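Local coordinates for translation initiation factor 6 (Methanocaldococcus jannaschii, PDB 1G61), which binds the 50S ribosomal subunit and prevents it from joining the 30S subunit to form the 70S initiation complex, at residues G60-V64 against T105-I111; K116-P122 against V137-T143. All coordinates share one frame; numbering follows the deposited sequence.

Contact 1: residues G60-V64 against T105-I111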
ATOM      1  N   GLY A  60       4.561  -3.671   4.609  1.00  7.56           N
ATOM      2  CA  GLY A  60       4.167  -2.726   3.579  1.00  7.41           C
ATOM      3  C   GLY A  60       5.227  -2.547   2.506  1.00  7.19           C
ATOM      4  O   GLY A  60       4.935  -2.204   1.361  1.00  9.83           O
ATOM      5  N   SER A  61       6.512  -2.776   2.883  1.00  7.75           N
ATOM      6  CA  SER A  61       7.584  -2.709   1.922  1.00  7.21           C
ATOM      7  C   SER A  61       7.746  -3.998   1.115  1.00  6.53           C
ATOM      8  O   SER A  61       8.251  -3.939  -0.009  1.00  7.09           O
ATOM      9  CB  SER A  61       8.924  -2.375   2.589  1.00  8.12           C
ATOM     10  OG  SER A  61       8.924  -0.982   2.949  1.00 11.08           O
ATOM     11  N   LEU A  62       7.332  -5.109   1.718  1.00  6.61           N
ATOM     12  CA  LEU A  62       7.618  -6.404   1.096  1.00  7.35           C
ATOM     13  C   LEU A  62       6.464  -6.986   0.305  1.00  7.06           C
ATOM     14  O   LEU A  62       6.667  -7.917  -0.472  1.00  8.60           O
ATOM     15  CB  LEU A  62       7.993  -7.425   2.185  1.00  9.30           C
ATOM     16  CG  LEU A  62       9.340  -7.190   2.882  1.00  8.55           C
ATOM     17  CD1 LEU A  62       9.423  -8.137   4.081  1.00 16.50           C
ATOM     18  CD2 LEU A  62      10.420  -7.435   1.844  1.00 16.23           C
ATOM     19  N   SER A  63       5.249  -6.487   0.474  1.00  7.68           N
ATOM     20  CA  SER A  63       4.072  -7.130  -0.114  1.00  8.38           C
ATOM     21  C   SER A  63       3.133  -6.080  -0.668  1.00  6.88           C
ATOM     22  O   SER A  63       3.240  -4.902  -0.312  1.00  8.23           O
ATOM     23  CB  SER A  63       3.418  -7.980   0.986  1.00 11.70           C
ATOM     24  OG  SER A  63       2.231  -8.541   0.459  1.00 19.82           O
ATOM     25  N   VAL A  64       2.206  -6.534  -1.524  1.00  8.78           N
ATOM     26  CA  VAL A  64       1.197  -5.740  -2.223  1.00  9.89           C
ATOM     27  C   VAL A  64      -0.096  -6.507  -2.268  1.00  7.63           C
ATOM     28  O   VAL A  64      -0.047  -7.739  -2.421  1.00  9.11           O
ATOM     29  CB  VAL A  64       1.704  -5.599  -3.686  1.00 16.45           C
ATOM     30  CG1 VAL A  64       0.683  -5.051  -4.594  1.00 14.72           C
ATOM     31  CG2 VAL A  64       2.968  -4.749  -3.702  1.00 19.04           C
ATOM     32  N   THR A 105      13.289  -7.829  -3.279  1.00  7.68           N
ATOM     33  CA  THR A 105      12.140  -8.366  -2.544  1.00  7.77           C
ATOM     34  C   THR A 105      11.175  -7.293  -2.041  1.00  7.15           C
ATOM     35  O   THR A 105      10.158  -7.640  -1.456  1.00  7.41           O
ATOM     36  CB  THR A 105      12.600  -9.204  -1.337  1.00  7.95           C
ATOM     37  OG1 THR A 105      13.447  -8.338  -0.545  1.00 11.16           O
ATOM     38  CG2 THR A 105      13.388 -10.394  -1.810  1.00 11.10           C
ATOM     39  N   ALA A 106      11.479  -6.006  -2.284  1.00  6.60           N
ATOM     40  CA  ALA A 106      10.656  -4.905  -1.718  1.00  7.33           C
ATOM     41  C   ALA A 106       9.444  -4.602  -2.587  1.00  6.84           C
ATOM     42  O   ALA A 106       9.291  -3.497  -3.129  1.00  7.01           O
ATOM     43  CB  ALA A 106      11.530  -3.667  -1.503  1.00  9.24           C
ATOM     44  N   LEU A 107       8.584  -5.614  -2.767  1.00  6.66           N
ATOM     45  CA  LEU A 107       7.486  -5.489  -3.717  1.00  5.81           C
ATOM     46  C   LEU A 107       6.590  -4.278  -3.409  1.00  5.81           C
ATOM     47  O   LEU A 107       6.127  -3.612  -4.357  1.00  6.30           O
ATOM     48  CB  LEU A 107       6.612  -6.741  -3.722  1.00  6.17           C
ATOM     49  CG  LEU A 107       7.345  -8.056  -3.997  1.00  6.95           C
ATOM     50  CD1 LEU A 107       6.343  -9.201  -3.991  1.00  8.18           C
ATOM     51  CD2 LEU A 107       8.127  -8.008  -5.331  1.00 10.02           C
ATOM     52  N   GLY A 108       6.346  -4.028  -2.131  1.00  6.07           N
ATOM     53  CA  GLY A 108       5.489  -2.904  -1.750  1.00  6.38           C
ATOM     54  C   GLY A 108       6.092  -1.566  -2.074  1.00  6.59           C
ATOM     55  O   GLY A 108       5.396  -0.573  -2.284  1.00  9.58           O
ATOM     56  N   ASN A 109       7.439  -1.469  -2.125  1.00  6.83           N
ATOM     57  CA  ASN A 109       8.108  -0.243  -2.535  1.00  6.76           C
ATOM     58  C   ASN A 109       8.057  -0.091  -4.066  1.00  6.24           C
ATOM     59  O   ASN A 109       8.142   1.040  -4.556  1.00  7.69           O
ATOM     60  CB  ASN A 109       9.560  -0.267  -2.103  1.00  8.75           C
ATOM     61  CG  ASN A 109       9.864  -0.158  -0.628  1.00  9.44           C
ATOM     62  OD1 ASN A 109      11.037  -0.276  -0.257  1.00 15.11           O
ATOM     63  ND2 ASN A 109       8.845   0.057   0.173  1.00  7.84           N
ATOM     64  N   LEU A 110       7.968  -1.218  -4.759  1.00  6.68           N
ATOM     65  CA  LEU A 110       8.134  -1.236  -6.229  1.00  6.68           C
ATOM     66  C   LEU A 110       6.829  -1.258  -7.021  1.00  6.26           C
ATOM     67  O   LEU A 110       6.848  -1.156  -8.258  1.00  7.29           O
ATOM     68  CB  LEU A 110       8.951  -2.473  -6.616  1.00  6.95           C
ATOM     69  CG  LEU A 110      10.366  -2.519  -6.066  1.00  8.25           C
ATOM     70  CD1 LEU A 110      10.921  -3.918  -6.273  1.00 11.84           C
ATOM     71  CD2 LEU A 110      11.236  -1.494  -6.766  1.00 11.74           C
ATOM     72  N   ILE A 111       5.694  -1.430  -6.339  1.00  6.72           N
ATOM     73  CA  ILE A 111       4.399  -1.596  -7.003  1.00  6.38           C
ATOM     74  C   ILE A 111       3.369  -0.724  -6.293  1.00  6.84           C
ATOM     75  O   ILE A 111       3.353  -0.667  -5.039  1.00  8.15           O
ATOM     76  CB  ILE A 111       3.971  -3.074  -6.950  1.00  7.00           C
ATOM     77  CG1 ILE A 111       5.004  -3.960  -7.667  1.00  8.04           C
ATOM     78  CG2 ILE A 111       2.558  -3.263  -7.513  1.00  7.79           C
ATOM     79  CD1 ILE A 111       4.790  -5.464  -7.455  1.00  9.26           C
TER
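The flat side-chain amide of N109 has S61 on one face, at its ND2 end. S61 CB stands well above the amide plane, 3.4 Å from ND2. S61 OG lies on the same side but nearer the plane, and it accepts a hydrogen bond from ND2 at 3.0 Å. The hydroxyl is tilted 26° from the amide plane, and the N-H...O angle is 142°. S61 OG and N109 CG both stand anti to their carbonyl carbons (chi1 -74° in S61), which brings hydroxyl and amide together beside the two backbones. The N109 side chain also touches S152.

The second link runs through the S61 carbonyl, which faces the first turn of helix 107-110. A106 is the N-cap of that helix and the centre of an inverse gamma turn. S61 O accepts weak bonds from G108 N (2.9 Å) and, longer, from N109 N. G108 has no side chain, and its CA comes within 3.2 Å of G60 O in a CA-H...O contact. A beta carbon here would probably collide with G60 O, which is consistent with glycine at this position.

Methyl groups of L62 and V64 lie against carbonyl oxygens. L62 CD2 meets T105 O, and V64 CG2 rests 3.4 Å from L107 O. V64 CG2 is also 3.8 Å from I111 CB, and these two side chains cross at about a right angle. L62 O is buried without a polar partner. An alanine in place of N109 would probably leave S61 OG without its amide donor and free the hydroxyl to turn.

The hydrogen bonds across the contact all end on S61, and the apolar side chains of L62 and V64 add the rest. With its oxygen turned to the amides that begin a short helix, the S61 carbonyl is likely to be modestly favoured there.

Contact 2: residues K116-P122 against V137-T143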
ATOM      1  N   LYS A 116      -8.247  -1.213  -9.833  1.00  6.88           N
ATOM      2  CA  LYS A 116      -8.493  -0.822 -11.213  1.00  7.29           C
ATOM      3  C   LYS A 116      -7.221  -0.668 -12.027  1.00  7.85           C
ATOM      4  O   LYS A 116      -7.337  -0.717 -13.266  1.00  9.08           O
ATOM      5  CB  LYS A 116      -9.327   0.507 -11.295  1.00  7.31           C
ATOM      6  CG  LYS A 116     -10.713   0.304 -10.666  1.00  8.30           C
ATOM      7  CD  LYS A 116     -11.514   1.579 -10.530  1.00  7.57           C
ATOM      8  CE  LYS A 116     -11.073   2.400  -9.336  1.00  8.21           C
ATOM      9  NZ  LYS A 116     -11.882   3.658  -9.227  1.00  7.42           N
ATOM     10  N   GLY A 117      -6.033  -0.518 -11.413  1.00  7.22           N
ATOM     11  CA  GLY A 117      -4.788  -0.322 -12.205  1.00  7.02           C
ATOM     12  C   GLY A 117      -3.593  -0.428 -11.252  1.00  6.19           C
ATOM     13  O   GLY A 117      -3.730  -0.264 -10.031  1.00  7.16           O
ATOM     14  N   ALA A 118      -2.457  -0.679 -11.876  1.00  6.86           N
ATOM     15  CA  ALA A 118      -1.200  -0.793 -11.115  1.00  6.80           C
ATOM     16  C   ALA A 118      -0.058  -0.216 -11.913  1.00  6.64           C
ATOM     17  O   ALA A 118      -0.001  -0.341 -13.154  1.00  7.38           O
ATOM     18  CB  ALA A 118      -0.948  -2.285 -10.785  1.00  8.12           C
ATOM     19  N   LEU A 119       0.871   0.399 -11.166  1.00  6.44           N
ATOM     20  CA  LEU A 119       2.120   0.910 -11.713  1.00  5.96           C
ATOM     21  C   LEU A 119       3.259   0.098 -11.073  1.00  5.83           C
ATOM     22  O   LEU A 119       3.256  -0.158  -9.868  1.00  6.72           O
ATOM     23  CB  LEU A 119       2.286   2.393 -11.382  1.00  7.07           C
ATOM     24  CG  LEU A 119       3.452   3.115 -12.045  1.00  7.76           C
ATOM     25  CD1 LEU A 119       3.238   3.248 -13.562  1.00  9.22           C
ATOM     26  CD2 LEU A 119       3.630   4.504 -11.425  1.00  8.48           C
ATOM     27  N   ILE A 120       4.263  -0.299 -11.877  1.00  7.27           N
ATOM     28  CA  ILE A 120       5.370  -1.095 -11.352  1.00  6.42           C
ATOM     29  C   ILE A 120       6.676  -0.479 -11.820  1.00  6.53           C
ATOM     30  O   ILE A 120       6.818   0.042 -12.944  1.00  7.58           O
ATOM     31  CB  ILE A 120       5.288  -2.585 -11.782  1.00  6.55           C
ATOM     32  CG1 ILE A 120       5.587  -2.799 -13.277  1.00  8.05           C
ATOM     33  CG2 ILE A 120       3.958  -3.190 -11.366  1.00  7.71           C
ATOM     34  CD1 ILE A 120       5.658  -4.259 -13.698  1.00  8.33           C
ATOM     35  N   SER A 121       7.671  -0.610 -10.921  1.00  7.40           N
ATOM     36  CA  SER A 121       9.029  -0.187 -11.262  1.00  8.02           C
ATOM     37  C   SER A 121       9.518  -0.881 -12.517  1.00  7.10           C
ATOM     38  O   SER A 121       9.272  -2.086 -12.717  1.00  8.28           O
ATOM     39  CB  SER A 121       9.967  -0.592 -10.106  1.00  8.53           C
ATOM     40  OG  SER A 121      11.315  -0.418 -10.516  1.00 10.59           O
ATOM     41  N   PRO A 122      10.287  -0.179 -13.366  1.00  8.06           N
ATOM     42  CA  PRO A 122      10.923  -0.856 -14.497  1.00  9.85           C
ATOM     43  C   PRO A 122      11.772  -2.038 -14.044  1.00  9.08           C
ATOM     44  O   PRO A 122      11.947  -2.989 -14.842  1.00 10.09           O
ATOM     45  CB  PRO A 122      11.849   0.245 -15.085  1.00 10.24           C
ATOM     46  CG  PRO A 122      11.148   1.526 -14.713  1.00 10.56           C
ATOM     47  CD  PRO A 122      10.626   1.250 -13.320  1.00 10.25           C
ATOM     48  N   VAL A 137      -5.599  -6.420 -12.955  1.00  6.98           N
ATOM     49  CA  VAL A 137      -5.817  -5.061 -13.412  1.00  8.36           C
ATOM     50  C   VAL A 137      -4.794  -4.715 -14.508  1.00  8.10           C
ATOM     51  O   VAL A 137      -3.800  -5.417 -14.682  1.00  8.52           O
ATOM     52  CB  VAL A 137      -5.689  -4.020 -12.296  1.00  8.64           C
ATOM     53  CG1 VAL A 137      -6.754  -4.191 -11.206  1.00  9.38           C
ATOM     54  CG2 VAL A 137      -4.295  -4.085 -11.666  1.00  9.60           C
ATOM     55  N   GLU A 138      -5.083  -3.624 -15.197  1.00  8.67           N
ATOM     56  CA  GLU A 138      -4.101  -3.084 -16.122  1.00  9.04           C
ATOM     57  C   GLU A 138      -2.826  -2.766 -15.375  1.00  7.44           C
ATOM     58  O   GLU A 138      -2.927  -2.070 -14.329  1.00  8.61           O
ATOM     59  CB  GLU A 138      -4.684  -1.797 -16.731  1.00 10.89           C
ATOM     60  CG  GLU A 138      -3.613  -1.088 -17.603  1.00 16.03           C
ATOM     61  CD  GLU A 138      -3.966   0.313 -17.998  1.00 16.52           C
ATOM     62  OE1 GLU A 138      -5.050   0.847 -17.651  1.00 16.72           O
ATOM     63  OE2 GLU A 138      -3.196   0.967 -18.744  1.00 18.90           O
ATOM     64  N   VAL A 139      -1.677  -3.173 -15.889  1.00  7.87           N
ATOM     65  CA  VAL A 139      -0.363  -2.850 -15.291  1.00  7.94           C
ATOM     66  C   VAL A 139       0.452  -2.045 -16.271  1.00  8.43           C
ATOM     67  O   VAL A 139       0.519  -2.397 -17.455  1.00 10.74           O
ATOM     68  CB  VAL A 139       0.395  -4.154 -14.932  1.00  8.30           C
ATOM     69  CG1 VAL A 139       1.810  -3.837 -14.450  1.00 12.40           C
ATOM     70  CG2 VAL A 139      -0.392  -4.913 -13.848  1.00 10.78           C
ATOM     71  N   GLU A 140       1.031  -0.933 -15.821  1.00  7.28           N
ATOM     72  CA  GLU A 140       1.976  -0.178 -16.635  1.00  7.70           C
ATOM     73  C   GLU A 140       3.293  -0.043 -15.874  1.00  7.85           C
ATOM     74  O   GLU A 140       3.318  -0.085 -14.626  1.00  9.38           O
ATOM     75  CB  GLU A 140       1.440   1.242 -16.929  1.00 11.07           C
ATOM     76  CG  GLU A 140       0.122   1.212 -17.688  1.00 14.19           C
ATOM     77  CD  GLU A 140       0.205   0.512 -19.022  1.00 20.90           C
ATOM     78  OE1 GLU A 140       1.313   0.366 -19.602  1.00 24.02           O
ATOM     79  OE2 GLU A 140      -0.848   0.089 -19.563  1.00 22.05           O
ATOM     80  N   ILE A 141       4.386   0.130 -16.604  1.00  7.91           N
ATOM     81  CA  ILE A 141       5.709   0.301 -16.014  1.00  6.66           C
ATOM     82  C   ILE A 141       5.999   1.780 -15.941  1.00  7.67           C
ATOM     83  O   ILE A 141       5.728   2.525 -16.918  1.00 10.37           O
ATOM     84  CB  ILE A 141       6.741  -0.446 -16.889  1.00  9.25           C
ATOM     85  CG1 ILE A 141       6.554  -1.975 -16.827  1.00 11.31           C
ATOM     86  CG2 ILE A 141       8.130   0.018 -16.528  1.00 11.84           C
ATOM     87  CD1 ILE A 141       7.191  -2.756 -17.967  1.00 15.16           C
ATOM     88  N   GLY A 142       6.586   2.253 -14.834  1.00  7.68           N
ATOM     89  CA  GLY A 142       6.993   3.671 -14.855  1.00  9.35           C
ATOM     90  C   GLY A 142       7.531   4.070 -13.504  1.00  7.34           C
ATOM     91  O   GLY A 142       7.838   3.197 -12.649  1.00  8.57           O
ATOM     92  N   THR A 143       7.650   5.377 -13.318  1.00  8.60           N
ATOM     93  CA  THR A 143       8.251   5.991 -12.130  1.00  7.23           C
ATOM     94  C   THR A 143       7.275   6.992 -11.522  1.00  7.71           C
ATOM     95  O   THR A 143       6.234   7.246 -12.127  1.00 10.58           O
ATOM     96  CB  THR A 143       9.566   6.696 -12.502  1.00  8.93           C
ATOM     97  OG1 THR A 143       9.308   7.586 -13.602  1.00  9.87           O
ATOM     98  CG2 THR A 143      10.585   5.692 -13.040  1.00 11.41           C
TER
HETATM   99  O   HOH W   1      -7.824  -2.637 -15.186  1.00 13.85           O
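Four backbone hydrogen bonds join strands 117-120 and 138-141, which run parallel at an angle of 23°. A118 N donates to E138 O, and A118 O accepts from E140 N. I120 then repeats the pattern: its N donates to E140 O, and its O accepts from G142 N. All four measure 2.9 Å. A118 and I120 therefore use both N-H and C=O on this neighbour, whereas L119 bonds through its backbone to L112, on the other side. CA-H...O contacts supplement the ladder, such as V139 CA to A118 O at 3.3 Å.

One water extends the polar link beside K116 and E138. It donates to K116 O and accepts from E138 N, bridging a gap the backbones do not close directly.

The pairing is that of a beta-alpha-beta unit. Helix 128-135 connects the two strands and packs on the face that carries A118, I120 and V139. Strand 138-141 is an outermost strand of a three-stranded mixed sheet, with 117-120 in the middle.

Apolar contacts on the face packed by helix 128-135 centre on I120. Its CG2 meets V139 CG1 at 3.8 Å, the two side chains crossing at about a right angle. I120 CG1 stands between its backbone N and carbonyl carbon (chi1 71°), and from there it touches I141 CG1 at 3.8 Å. I141 CG2 reaches past the strand end to P122 CA, 3.6 Å away. V137 lies beside A118, with CG2 3.9 Å from A118 CB.

The other face carries L119, E138 and E140. L119 CG is anti to the backbone N (chi1 -172°), and CD1 leans across the neighbouring strand to 3.5 Å from E140 O. CD1 also reaches G142 N, and CD2 approaches T143 O. L175 and L178 of helix 169-179 pack on L119, and L178 also touches the two glutamates.

How the contacts relate
Along the chain, helix 59-62 comes first. Contact 1 closes a loop of 40 residues when segment 105-111 returns to it, after strand 69-73, helix 78-90 and strand 96-100. Contact 2 opens soon afterwards and closes a shorter loop of 14 residues around helix 128-135. The two loops are in series and neither nest nor cross. Their centres lie 13 Å apart, yet they touch: L110 O and S121 N are 2.8 Å apart, a probable hydrogen bond, and I111 CG1 packs on I120 CG2. Strand 111-113 pairs antiparallel with 117-120, so it carries the helix junction of contact 1 into the sheet of contact 2.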